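Local coordinates for monothiol glutaredoxin-S14, chloroplastic (Arabidopsis thaliana, PDB 3IPZ), which forms a homodimer bridged by a [2Fe-2S] cluster, may donate Fe-S clusters to other proteins, and may regulate CAX cation transporters, at residues F35-T38 against V39-L43; T10-K13 against L14-E18. One frame throughout, in Å; residues are numbered along the deposited sequence.

Contact 1. Residues F35-T38 against V39-L43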
ATOM      1  N   PHE A  35      -2.090 -12.033   4.907  1.00 28.73           N
ATOM      2  CA  PHE A  35      -1.683 -10.686   5.290  1.00 32.23           C
ATOM      3  C   PHE A  35      -2.256  -9.653   4.319  1.00 37.56           C
ATOM      4  O   PHE A  35      -2.738  -8.591   4.735  1.00 40.12           O
ATOM      5  CB  PHE A  35      -0.152 -10.616   5.339  1.00 32.23           C
ATOM      6  CG  PHE A  35       0.465 -11.683   6.217  1.00 42.75           C
ATOM      7  CD1 PHE A  35       1.677 -12.278   5.872  1.00 43.52           C
ATOM      8  CD2 PHE A  35      -0.182 -12.106   7.380  1.00 41.21           C
ATOM      9  CE1 PHE A  35       2.240 -13.290   6.674  1.00 36.29           C
ATOM     10  CE2 PHE A  35       0.367 -13.111   8.186  1.00 47.42           C
ATOM     11  CZ  PHE A  35       1.581 -13.705   7.831  1.00 40.72           C
ATOM     12  N   SER A  36      -2.203  -9.958   3.025  1.00 39.00           N
ATOM     13  CA  SER A  36      -2.769  -9.058   2.029  1.00 32.62           C
ATOM     14  C   SER A  36      -4.287  -8.982   2.219  1.00 34.32           C
ATOM     15  O   SER A  36      -4.890  -7.911   2.101  1.00 35.91           O
ATOM     16  CB  SER A  36      -2.451  -9.544   0.612  1.00 37.05           C
ATOM     17  OG  SER A  36      -1.107  -9.251   0.251  1.00 32.68           O
ATOM     18  N   ASN A  37      -4.906 -10.117   2.536  1.00 33.79           N
ATOM     19  CA  ASN A  37      -6.350 -10.149   2.723  1.00 30.31           C
ATOM     20  C   ASN A  37      -6.820  -9.275   3.892  1.00 42.38           C
ATOM     21  O   ASN A  37      -7.830  -8.575   3.790  1.00 38.97           O
ATOM     22  CB  ASN A  37      -6.826 -11.582   2.945  1.00 33.68           C
ATOM     23  CG  ASN A  37      -8.327 -11.655   3.180  1.00 52.21           C
ATOM     24  OD1 ASN A  37      -9.124 -11.295   2.306  1.00 39.49           O
ATOM     25  ND2 ASN A  37      -8.719 -12.102   4.370  1.00 36.90           N
ATOM     26  N   THR A  38      -6.089  -9.321   5.000  1.00 37.66           N
ATOM     27  CA  THR A  38      -6.445  -8.530   6.170  1.00 42.05           C
ATOM     28  C   THR A  38      -6.525  -7.039   5.833  1.00 42.49           C
ATOM     29  O   THR A  38      -7.487  -6.367   6.201  1.00 43.25           O
ATOM     30  CB  THR A  38      -5.420  -8.713   7.311  1.00 48.66           C
ATOM     31  OG1 THR A  38      -5.328 -10.100   7.659  1.00 34.92           O
ATOM     32  CG2 THR A  38      -5.848  -7.914   8.540  1.00 36.26           C
ATOM     33  N   VAL A  39      -5.520  -6.520   5.134  1.00 38.28           N
ATOM     34  CA  VAL A  39      -5.529  -5.103   4.789  1.00 40.05           C
ATOM     35  C   VAL A  39      -6.708  -4.767   3.867  1.00 43.60           C
ATOM     36  O   VAL A  39      -7.392  -3.761   4.077  1.00 42.94           O
ATOM     37  CB  VAL A  39      -4.178  -4.667   4.150  1.00 34.39           C
ATOM     38  CG1 VAL A  39      -4.218  -3.200   3.776  1.00 24.92           C
ATOM     39  CG2 VAL A  39      -3.042  -4.890   5.144  1.00 24.92           C
ATOM     40  N   VAL A  40      -6.962  -5.604   2.862  1.00 39.54           N
ATOM     41  CA  VAL A  40      -8.084  -5.359   1.966  1.00 39.65           C
ATOM     42  C   VAL A  40      -9.376  -5.288   2.784  1.00 43.44           C
ATOM     43  O   VAL A  40     -10.177  -4.350   2.631  1.00 36.82           O
ATOM     44  CB  VAL A  40      -8.232  -6.479   0.891  1.00 48.51           C
ATOM     45  CG1 VAL A  40      -9.604  -6.386   0.227  1.00 38.27           C
ATOM     46  CG2 VAL A  40      -7.139  -6.346  -0.174  1.00 33.15           C
ATOM     47  N   GLN A  41      -9.585  -6.273   3.654  1.00 39.30           N
ATOM     48  CA  GLN A  41     -10.794  -6.277   4.477  1.00 43.87           C
ATOM     49  C   GLN A  41     -10.869  -5.023   5.350  1.00 44.62           C
ATOM     50  O   GLN A  41     -11.947  -4.458   5.540  1.00 46.23           O
ATOM     51  CB  GLN A  41     -10.864  -7.539   5.345  1.00 43.63           C
ATOM     52  CG  GLN A  41     -10.962  -8.848   4.550  1.00 42.75           C
ATOM     53  CD  GLN A  41     -11.924  -8.758   3.361  1.00 60.45           C
ATOM     54  OE1 GLN A  41     -13.098  -8.413   3.515  1.00 66.04           O
ATOM     55  NE2 GLN A  41     -11.422  -9.078   2.167  1.00 57.50           N
ATOM     56  N   ILE A  42      -9.727  -4.588   5.877  1.00 41.34           N
ATOM     57  CA  ILE A  42      -9.697  -3.377   6.692  1.00 35.35           C
ATOM     58  C   ILE A  42     -10.224  -2.243   5.812  1.00 38.42           C
ATOM     59  O   ILE A  42     -11.144  -1.519   6.196  1.00 42.83           O
ATOM     60  CB  ILE A  42      -8.252  -2.974   7.130  1.00 36.35           C
ATOM     61  CG1 ILE A  42      -7.620  -4.040   8.011  1.00 29.90           C
ATOM     62  CG2 ILE A  42      -8.281  -1.669   7.882  1.00 29.16           C
ATOM     63  CD1 ILE A  42      -8.366  -4.429   9.320  1.00 62.17           C
ATOM     64  N   LEU A  43      -9.628  -2.097   4.630  1.00 32.42           N
ATOM     65  CA  LEU A  43     -10.006  -1.034   3.702  1.00 45.00           C
ATOM     66  C   LEU A  43     -11.447  -1.118   3.223  1.00 48.69           C
ATOM     67  O   LEU A  43     -12.084  -0.091   2.999  1.00 46.75           O
ATOM     68  CB  LEU A  43      -9.058  -1.004   2.496  1.00 44.37           C
ATOM     69  CG  LEU A  43      -7.592  -0.660   2.782  1.00 34.10           C
ATOM     70  CD1 LEU A  43      -6.822  -0.669   1.488  1.00 24.60           C
ATOM     71  CD2 LEU A  43      -7.480   0.705   3.459  1.00 37.15           C
TER
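The side chains of Asn-37 and Gln-41 cross at a slant one turn apart on the same helix and join through their amides. NE2 of Gln-41 donates to OD1 of Asn-37 at 3.2 Å. The bond is bent, and the donor sits above the carbonyl plane of Asn-37. The two amide planes are turned 33° from each other, so the groups meet askew. With CG anti to the backbone N (chi1 179°), the Asn-37 amide is brought within reach of Gln-41, while the Gln-41 chain folds at chi2 (-42°) and carries its amide back over the preceding turn. The CG of Gln-41 also lies 3.2 Å from the backbone O of Asn-37. Gln-41 N donates to Asn-37 O at 2.9 Å, so the side-chain link runs beside a main-chain one. With an alanine here in place of Asn-37, OD1 is gone, and the Gln-41 amide is likely to lose this mate and turn more freely.

One residue further on, Ile-42 N donates to Thr-38 O at 2.9 Å. Ile-42 CG1 lies 3.0 Å from Thr-38 O. Thr-38 CG2 is 4.3 Å from Ile-42 CG1, a loose aliphatic touch. The hydroxyl of Thr-38 turns back to Gly-34 O. CG2 of Val-40 lies alongside the carbonyl O of Ser-36, at 3.6 Å.

All of this belongs to helix 34-45, the helix of a beta-alpha-beta unit with strands 20-24 and 51-54 in the thioredoxin-like glutaredoxin fold. Val-39 and Val-40 pack on Leu-22 of strand 20-24. Ser-36 OG bonds to the backbone N of Lys-25, probably a glutathione-binding residue. Phe-35, an inferred cluster-site residue, rests on Pro-75 and on Cys-87 of helix 87-96, whose Phe-94 touches Ile-42.

Contact 2. Residues T10-K13 against L14-E18; sequences TLEK and LVNSE
Leu-14 N donates to Thr-10 O at 2.7 Å and Val-15 N donates to Leu-11 O at 2.8 Å, two regular helical bonds near the C-terminal end of helix 5-15. Beyond them the pattern changes. The backbone N of Asn-16 reaches Lys-13 O at 3.2 Å, from well above the carbonyl plane, and makes a weak bond to Glu-12 O.

The Asn-16 side chain takes over much of the grip on Glu-12 O. Asn-16 ND2 donates to Glu-12 O at 2.6 Å with an N-H...O angle of 164°. The oxygen lies close to the amide plane of Asn-16, so the N-H points well at its acceptor. CG of Asn-16 stands anti to its carbonyl carbon (chi1 -74°), which swings the amide back toward the last turn. The Glu-12 chain is extended beyond CG. Glu-12 CG is 3.9 Å from Asn-16 ND2, and the Glu-12 carboxylate plane is turned 60° from the Asn-16 amide.

Ser-17 closes the next step. Ser-17 OG donates to Leu-14 O at 2.7 Å, and the backbone N of Ser-17 bonds to the same oxygen. Two donors from one residue thus hold the Leu-14 carbonyl near the helix end. CG2 of Val-15 touches both Leu-11 O and Glu-12 O, at 3.4 Å each.

This is the C-terminal end of helix 5-15, where the chain turns toward strand 20-24. Leu-14 and Val-15 lie against Phe-23 of that strand. Leu-11, Glu-12 and Val-15 touch Tyr-68 of helix 59-69, and Leu-11 also meets Leu-61. The helix is thereby packed onto both elements.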
ATOM      1  N   THR A  10       8.915   6.879 -11.241  1.00 43.87           N
ATOM      2  CA  THR A  10       7.679   6.176 -11.529  1.00 45.93           C
ATOM      3  C   THR A  10       6.982   5.733 -10.254  1.00 42.80           C
ATOM      4  O   THR A  10       5.761   5.820 -10.159  1.00 40.52           O
ATOM      5  CB  THR A  10       7.930   4.969 -12.461  1.00 41.10           C
ATOM      6  OG1 THR A  10       8.243   5.457 -13.767  1.00 43.21           O
ATOM      7  CG2 THR A  10       6.695   4.081 -12.558  1.00 40.71           C
ATOM      8  N   LEU A  11       7.751   5.268  -9.275  1.00 40.06           N
ATOM      9  CA  LEU A  11       7.161   4.833  -8.021  1.00 40.19           C
ATOM     10  C   LEU A  11       6.503   6.026  -7.340  1.00 42.55           C
ATOM     11  O   LEU A  11       5.380   5.932  -6.839  1.00 42.65           O
ATOM     12  CB  LEU A  11       8.220   4.210  -7.104  1.00 34.28           C
ATOM     13  CG  LEU A  11       8.865   2.932  -7.643  1.00 46.68           C
ATOM     14  CD1 LEU A  11       9.785   2.302  -6.585  1.00 25.72           C
ATOM     15  CD2 LEU A  11       7.771   1.953  -8.052  1.00 40.00           C
ATOM     16  N   GLU A  12       7.199   7.156  -7.338  1.00 40.81           N
ATOM     17  CA  GLU A  12       6.667   8.358  -6.726  1.00 36.86           C
ATOM     18  C   GLU A  12       5.359   8.732  -7.409  1.00 45.05           C
ATOM     19  O   GLU A  12       4.396   9.154  -6.757  1.00 44.69           O
ATOM     20  CB  GLU A  12       7.674   9.491  -6.848  1.00 37.04           C
ATOM     21  CG  GLU A  12       7.184  10.817  -6.315  1.00 61.08           C
ATOM     22  CD  GLU A  12       8.217  11.915  -6.471  1.00 70.33           C
ATOM     23  OE1 GLU A  12       8.766  12.061  -7.583  1.00 77.73           O
ATOM     24  OE2 GLU A  12       8.478  12.634  -5.484  1.00 80.43           O
ATOM     25  N   LYS A  13       5.319   8.554  -8.726  1.00 49.15           N
ATOM     26  CA  LYS A  13       4.125   8.867  -9.500  1.00 40.84           C
ATOM     27  C   LYS A  13       3.029   7.860  -9.174  1.00 42.02           C
ATOM     28  O   LYS A  13       1.865   8.218  -8.974  1.00 39.06           O
ATOM     29  CB  LYS A  13       4.442   8.834 -11.000  1.00 45.96           C
ATOM     30  CG  LYS A  13       3.232   9.117 -11.889  1.00 46.53           C
ATOM     31  CD  LYS A  13       3.570   9.109 -13.377  1.00 51.46           C
ATOM     32  CE  LYS A  13       2.302   9.281 -14.219  1.00 50.15           C
ATOM     33  NZ  LYS A  13       2.568   9.408 -15.680  1.00 52.04           N
ATOM     34  N   LEU A  14       3.417   6.593  -9.112  1.00 42.12           N
ATOM     35  CA  LEU A  14       2.486   5.517  -8.810  1.00 40.33           C
ATOM     36  C   LEU A  14       1.808   5.686  -7.439  1.00 44.30           C
ATOM     37  O   LEU A  14       0.580   5.577  -7.334  1.00 37.31           O
ATOM     38  CB  LEU A  14       3.215   4.172  -8.834  1.00 37.08           C
ATOM     39  CG  LEU A  14       2.459   2.974  -9.396  1.00 39.68           C
ATOM     40  CD1 LEU A  14       3.105   1.724  -8.864  1.00 44.29           C
ATOM     41  CD2 LEU A  14       1.000   3.004  -9.008  1.00 47.91           C
ATOM     42  N   VAL A  15       2.593   5.939  -6.391  1.00 27.35           N
ATOM     43  CA  VAL A  15       2.000   6.080  -5.057  1.00 38.16           C
ATOM     44  C   VAL A  15       1.178   7.353  -4.871  1.00 38.08           C
ATOM     45  O   VAL A  15       0.395   7.456  -3.927  1.00 41.41           O
ATOM     46  CB  VAL A  15       3.064   5.973  -3.923  1.00 30.51           C
ATOM     47  CG1 VAL A  15       3.778   4.632  -4.024  1.00 32.16           C
ATOM     48  CG2 VAL A  15       4.044   7.131  -3.987  1.00 22.30           C
ATOM     49  N   ASN A  16       1.324   8.306  -5.785  1.00 40.36           N
ATOM     50  CA  ASN A  16       0.560   9.545  -5.705  1.00 39.84           C
ATOM     51  C   ASN A  16      -0.579   9.591  -6.717  1.00 39.03           C
ATOM     52  O   ASN A  16      -1.295  10.588  -6.794  1.00 43.53           O
ATOM     53  CB  ASN A  16       1.475  10.760  -5.914  1.00 41.28           C
ATOM     54  CG  ASN A  16       2.354  11.044  -4.709  1.00 41.08           C
ATOM     55  OD1 ASN A  16       1.894  11.585  -3.708  1.00 53.23           O
ATOM     56  ND2 ASN A  16       3.623  10.660  -4.796  1.00 44.24           N
ATOM     57  N   SER A  17      -0.755   8.520  -7.485  1.00 42.00           N
ATOM     58  CA  SER A  17      -1.814   8.483  -8.498  1.00 44.34           C
ATOM     59  C   SER A  17      -3.213   8.373  -7.898  1.00 49.54           C
ATOM     60  O   SER A  17      -4.208   8.724  -8.537  1.00 54.61           O
ATOM     61  CB  SER A  17      -1.571   7.340  -9.492  1.00 42.83           C
ATOM     62  OG  SER A  17      -1.537   6.070  -8.863  1.00 42.94           O
ATOM     63  N   GLU A  18      -3.290   7.881  -6.667  1.00 49.71           N
ATOM     64  CA  GLU A  18      -4.564   7.766  -5.974  1.00 38.89           C
ATOM     65  C   GLU A  18      -4.312   8.109  -4.508  1.00 46.71           C
ATOM     66  O   GLU A  18      -3.162   8.087  -4.053  1.00 45.70           O
ATOM     67  CB  GLU A  18      -5.131   6.349  -6.083  1.00 39.55           C
ATOM     68  CG  GLU A  18      -5.441   5.877  -7.502  1.00 53.43           C
ATOM     69  CD  GLU A  18      -6.406   6.786  -8.251  1.00 59.94           C
ATOM     70  OE1 GLU A  18      -7.260   7.437  -7.607  1.00 61.21           O
ATOM     71  OE2 GLU A  18      -6.318   6.834  -9.497  1.00 67.25           O
TER

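How the contacts relate
Contact 2 comes first along the chain and closes before contact 1 opens. It lies on helix 5-15 and the turn after it, contact 1 on helix 34-45. Their centres are 21 Å apart, on opposite sides of the chain's centre. The nearest atoms are about 10 Å apart, so the two do not touch. Strand 20-24 lies between them in sequence. Both helices pack on this inner strand of the mixed four-stranded sheet: Phe-23 meets contact 2, Leu-22 and Met-24 meet contact 1. Contact 1 includes part of the inferred cluster site, whereas contact 2 is structural packing within the same glutaredoxin domain.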